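FAA hydrolase family protein (PDB 6J5Y) probably hydrolyses fumarylpyruvate as a member of the FAH superfamily, and binds manganese and pyruvate in one pocket. Local coordinates at residues P9-S17 with I142-Q150. Residues are numbered along the deposited sequence; the frame is centred on the assembly and turned at random.
Sequences PVSLTIHGS and IGPLYPASQ
The His15 imidazole lies over one face of the Tyr146 ring as an offset stack, planes 13° apart and centroids 4.2 Å from each other. The offset brings Tyr146 CE2 over the centre of the imidazole, while His15 CB sits 3.7 Å from the tyrosine centroid, almost on the ring normal, as a CH-pi contact. With CG anti to the backbone N (chi1 166°), the imidazole extends past the CE2-CZ side of the phenol. At the imidazole edge, in plane, the Gln150 amide approaches with its plane turned 65° from the ring; NE2 is modelled 3.0 Å from His15 CD2, so short that the assignment of the amide's N and O is doubtful.

Next to the stack, the backbones illustrate how little pairing can join two chains running the same way. Leu145 uses both its polar main-chain atoms: its N donates to Thr13 O (2.6 Å), and its O accepts from His15 N (2.9 Å). A water held weakly by Thr13 N and Gly143 O continues the link. On the side facing 142-150, Leu12 CD2 meets Ile142 CG2 at 3.6 Å and CD1 approaches Leu145 CD2; Ile14 CG2 rests against Pro147 CG, and Trp106 touches both Ile14 and Pro147.

This is a single parallel beta bridge, and Ile14, the bridge residue, also opens the type II turn to Ser17; through it the N-terminal hairpin of strands 11-13 and 20-22 docks on the end of core strand 140-147.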
ATOM      1  N   PRO A   9      15.617   3.667  10.286  1.00 28.54           N
ATOM      2  CA  PRO A   9      14.550   3.860   9.309  1.00 28.08           C
ATOM      3  C   PRO A   9      14.241   2.522   8.629  1.00 26.70           C
ATOM      4  O   PRO A   9      15.163   1.799   8.360  1.00 25.77           O
ATOM      5  CB  PRO A   9      15.086   4.891   8.299  1.00 29.37           C
ATOM      6  CG  PRO A   9      16.567   5.089   8.643  1.00 28.76           C
ATOM      7  CD  PRO A   9      16.839   4.419   9.978  1.00 29.88           C
ATOM      8  N   VAL A  10      12.966   2.210   8.413  1.00 24.86           N
ATOM      9  CA  VAL A  10      12.551   1.053   7.579  1.00 26.20           C
ATOM     10  C   VAL A  10      13.097   1.304   6.182  1.00 24.76           C
ATOM     11  O   VAL A  10      12.889   2.414   5.638  1.00 26.34           O
ATOM     12  CB  VAL A  10      11.028   0.838   7.556  1.00 28.10           C
ATOM     13  CG1 VAL A  10      10.647  -0.263   6.567  1.00 28.20           C
ATOM     14  CG2 VAL A  10      10.506   0.541   8.951  1.00 28.86           C
ATOM     15  N   SER A  11      13.790   0.328   5.620  1.00 25.92           N
ATOM     16  CA  SER A  11      14.410   0.487   4.287  1.00 27.12           C
ATOM     17  C   SER A  11      14.023  -0.689   3.404  1.00 23.15           C
ATOM     18  O   SER A  11      14.200  -1.818   3.807  1.00 24.97           O
ATOM     19  CB  SER A  11      15.873   0.705   4.384  1.00 30.09           C
ATOM     20  OG  SER A  11      16.428  -0.076   5.422  1.00 38.62           O
ATOM     21  N   LEU A  12      13.457  -0.384   2.251  1.00 23.80           N
ATOM     22  CA  LEU A  12      12.949  -1.392   1.296  1.00 24.33           C
ATOM     23  C   LEU A  12      14.158  -2.027   0.641  1.00 23.61           C
ATOM     24  O   LEU A  12      15.080  -1.258   0.339  1.00 21.91           O
ATOM     25  CB  LEU A  12      12.101  -0.698   0.241  1.00 22.75           C
ATOM     26  CG  LEU A  12      10.926   0.104   0.793  1.00 24.44           C
ATOM     27  CD1 LEU A  12      10.031   0.589  -0.347  1.00 25.29           C
ATOM     28  CD2 LEU A  12      10.138  -0.738   1.780  1.00 23.67           C
ATOM     29  N   THR A  13      14.103  -3.330   0.359  1.00 26.20           N
ATOM     30  CA  THR A  13      15.088  -3.973  -0.546  1.00 28.05           C
ATOM     31  C   THR A  13      14.766  -3.477  -1.956  1.00 26.59           C
ATOM     32  O   THR A  13      13.571  -3.131  -2.228  1.00 23.57           O
ATOM     33  CB  THR A  13      15.145  -5.502  -0.399  1.00 29.16           C
ATOM     34  OG1 THR A  13      13.949  -6.064  -0.930  1.00 43.16           O
ATOM     35  CG2 THR A  13      15.364  -5.957   1.023  1.00 28.08           C
ATOM     36  N   ILE A  14      15.813  -3.298  -2.760  1.00 25.09           N
ATOM     37  CA  ILE A  14      15.740  -2.784  -4.153  1.00 26.63           C
ATOM     38  C   ILE A  14      16.130  -3.953  -5.057  1.00 26.91           C
ATOM     39  O   ILE A  14      17.232  -4.526  -4.855  1.00 28.08           O
ATOM     40  CB  ILE A  14      16.642  -1.545  -4.383  1.00 27.11           C
ATOM     41  CG1 ILE A  14      16.259  -0.365  -3.478  1.00 28.25           C
ATOM     42  CG2 ILE A  14      16.603  -1.176  -5.861  1.00 25.39           C
ATOM     43  CD1 ILE A  14      17.125   0.898  -3.602  1.00 27.88           C
ATOM     44  N   HIS A  15      15.232  -4.329  -5.954  1.00 28.58           N
ATOM     45  CA  HIS A  15      15.343  -5.534  -6.804  1.00 30.15           C
ATOM     46  C   HIS A  15      16.697  -5.458  -7.522  1.00 32.87           C
ATOM     47  O   HIS A  15      16.981  -4.410  -8.116  1.00 30.87           O
ATOM     48  CB  HIS A  15      14.123  -5.639  -7.724  1.00 30.89           C
ATOM     49  CG  HIS A  15      14.318  -6.623  -8.830  1.00 34.26           C
ATOM     50  ND1 HIS A  15      14.203  -7.990  -8.640  1.00 33.80           N
ATOM     51  CD2 HIS A  15      14.630  -6.441 -10.130  1.00 33.74           C
ATOM     52  CE1 HIS A  15      14.439  -8.603  -9.780  1.00 35.79           C
ATOM     53  NE2 HIS A  15      14.710  -7.670 -10.708  1.00 35.51           N
ATOM     54  N   GLY A  16      17.537  -6.480  -7.357  1.00 34.11           N
ATOM     55  CA  GLY A  16      18.819  -6.628  -8.079  1.00 39.74           C
ATOM     56  C   GLY A  16      19.911  -5.698  -7.565  1.00 43.42           C
ATOM     57  O   GLY A  16      20.846  -5.437  -8.331  1.00 46.54           O
ATOM     58  N   SER A  17      19.805  -5.202  -6.324  1.00 40.92           N
ATOM     59  CA  SER A  17      20.734  -4.203  -5.733  1.00 38.23           C
ATOM     60  C   SER A  17      21.034  -4.569  -4.281  1.00 37.80           C
ATOM     61  O   SER A  17      20.186  -5.262  -3.667  1.00 32.71           O
ATOM     62  CB  SER A  17      20.159  -2.817  -5.840  1.00 38.64           C
ATOM     63  OG  SER A  17      21.052  -1.864  -5.294  1.00 35.59           O
ATOM     64  N   ILE A 142       5.340  -5.223   2.281  1.00 19.08           N
ATOM     65  CA  ILE A 142       5.731  -4.734   0.932  1.00 19.71           C
ATOM     66  C   ILE A 142       6.882  -5.584   0.386  1.00 20.68           C
ATOM     67  O   ILE A 142       7.729  -6.008   1.187  1.00 20.47           O
ATOM     68  CB  ILE A 142       6.103  -3.242   1.022  1.00 21.26           C
ATOM     69  CG1 ILE A 142       6.278  -2.624  -0.358  1.00 22.62           C
ATOM     70  CG2 ILE A 142       7.344  -3.042   1.887  1.00 22.32           C
ATOM     71  CD1 ILE A 142       6.472  -1.125  -0.313  1.00 24.90           C
ATOM     72  N   GLY A 143       6.894  -5.802  -0.934  1.00 18.40           N
ATOM     73  CA  GLY A 143       7.950  -6.551  -1.626  1.00 20.98           C
ATOM     74  C   GLY A 143       9.153  -5.665  -1.924  1.00 20.62           C
ATOM     75  O   GLY A 143       9.147  -4.473  -1.611  1.00 21.18           O
ATOM     76  N   PRO A 144      10.186  -6.224  -2.591  1.00 22.80           N
ATOM     77  CA  PRO A 144      11.290  -5.436  -3.130  1.00 23.22           C
ATOM     78  C   PRO A 144      10.840  -4.280  -4.034  1.00 22.96           C
ATOM     79  O   PRO A 144       9.807  -4.350  -4.686  1.00 25.46           O
ATOM     80  CB  PRO A 144      12.149  -6.445  -3.908  1.00 24.20           C
ATOM     81  CG  PRO A 144      11.328  -7.705  -3.994  1.00 24.15           C
ATOM     82  CD  PRO A 144      10.358  -7.662  -2.839  1.00 24.27           C
ATOM     83  N   LEU A 145      11.611  -3.205  -4.009  1.00 23.05           N
ATOM     84  CA  LEU A 145      11.315  -1.986  -4.789  1.00 23.24           C
ATOM     85  C   LEU A 145      11.924  -2.132  -6.185  1.00 22.54           C
ATOM     86  O   LEU A 145      13.136  -2.323  -6.275  1.00 21.51           O
ATOM     87  CB  LEU A 145      11.869  -0.774  -4.045  1.00 21.30           C
ATOM     88  CG  LEU A 145      11.449   0.579  -4.610  1.00 23.39           C
ATOM     89  CD1 LEU A 145       9.937   0.706  -4.692  1.00 22.77           C
ATOM     90  CD2 LEU A 145      12.037   1.693  -3.768  1.00 25.42           C
ATOM     91  N   TYR A 146      11.112  -2.030  -7.237  1.00 22.44           N
ATOM     92  CA  TYR A 146      11.617  -2.090  -8.639  1.00 22.66           C
ATOM     93  C   TYR A 146      11.851  -0.677  -9.163  1.00 22.23           C
ATOM     94  O   TYR A 146      10.901   0.105  -9.275  1.00 21.50           O
ATOM     95  CB  TYR A 146      10.646  -2.858  -9.536  1.00 23.98           C
ATOM     96  CG  TYR A 146      10.672  -4.352  -9.314  1.00 26.35           C
ATOM     97  CD1 TYR A 146      10.173  -4.909  -8.153  1.00 25.08           C
ATOM     98  CD2 TYR A 146      11.186  -5.209 -10.277  1.00 28.18           C
ATOM     99  CE1 TYR A 146      10.189  -6.275  -7.943  1.00 26.49           C
ATOM    100  CE2 TYR A 146      11.199  -6.582 -10.091  1.00 28.08           C
ATOM    101  CZ  TYR A 146      10.716  -7.111  -8.910  1.00 27.79           C
ATOM    102  OH  TYR A 146      10.750  -8.451  -8.710  1.00 26.63           O
ATOM    103  N   PRO A 147      13.100  -0.289  -9.511  1.00 22.15           N
ATOM    104  CA  PRO A 147      13.344   1.039 -10.082  1.00 23.09           C
ATOM    105  C   PRO A 147      12.615   1.274 -11.413  1.00 26.26           C
ATOM    106  O   PRO A 147      12.618   0.370 -12.269  1.00 24.97           O
ATOM    107  CB  PRO A 147      14.856   1.091 -10.329  1.00 22.86           C
ATOM    108  CG  PRO A 147      15.434  -0.027  -9.482  1.00 24.13           C
ATOM    109  CD  PRO A 147      14.339  -1.056  -9.314  1.00 23.03           C
ATOM    110  N   ALA A 148      12.063   2.482 -11.597  1.00 27.54           N
ATOM    111  CA  ALA A 148      11.492   2.934 -12.885  1.00 28.50           C
ATOM    112  C   ALA A 148      12.609   2.969 -13.948  1.00 30.49           C
ATOM    113  O   ALA A 148      12.296   2.878 -15.144  1.00 28.92           O
ATOM    114  CB  ALA A 148      10.788   4.253 -12.699  1.00 27.87           C
ATOM    115  N   SER A 149      13.879   3.020 -13.537  1.00 32.15           N
ATOM    116  CA  SER A 149      15.031   2.850 -14.468  1.00 35.67           C
ATOM    117  C   SER A 149      14.968   1.450 -15.085  1.00 37.28           C
ATOM    118  O   SER A 149      15.347   1.320 -16.256  1.00 47.90           O
ATOM    119  CB  SER A 149      16.358   3.115 -13.793  1.00 33.96           C
ATOM    120  OG  SER A 149      16.729   2.014 -12.969  1.00 37.46           O
ATOM    121  N   GLN A 150      14.476   0.444 -14.349  1.00 41.20           N
ATOM    122  CA  GLN A 150      14.240  -0.928 -14.882  1.00 39.78           C
ATOM    123  C   GLN A 150      12.861  -0.991 -15.554  1.00 40.88           C
ATOM    124  O   GLN A 150      12.825  -1.294 -16.758  1.00 40.37           O
ATOM    125  CB  GLN A 150      14.347  -2.013 -13.812  1.00 41.43           C
ATOM    126  CG  GLN A 150      15.769  -2.259 -13.304  1.00 45.78           C
ATOM    127  CD  GLN A 150      15.814  -3.144 -12.072  1.00 48.99           C
ATOM    128  OE1 GLN A 150      16.719  -3.049 -11.241  1.00 46.63           O
ATOM    129  NE2 GLN A 150      14.810  -3.995 -11.918  1.00 39.97           N
TER
HETATM  130  O   HOH W   1      11.209  -4.312   0.253  1.00 22.18           O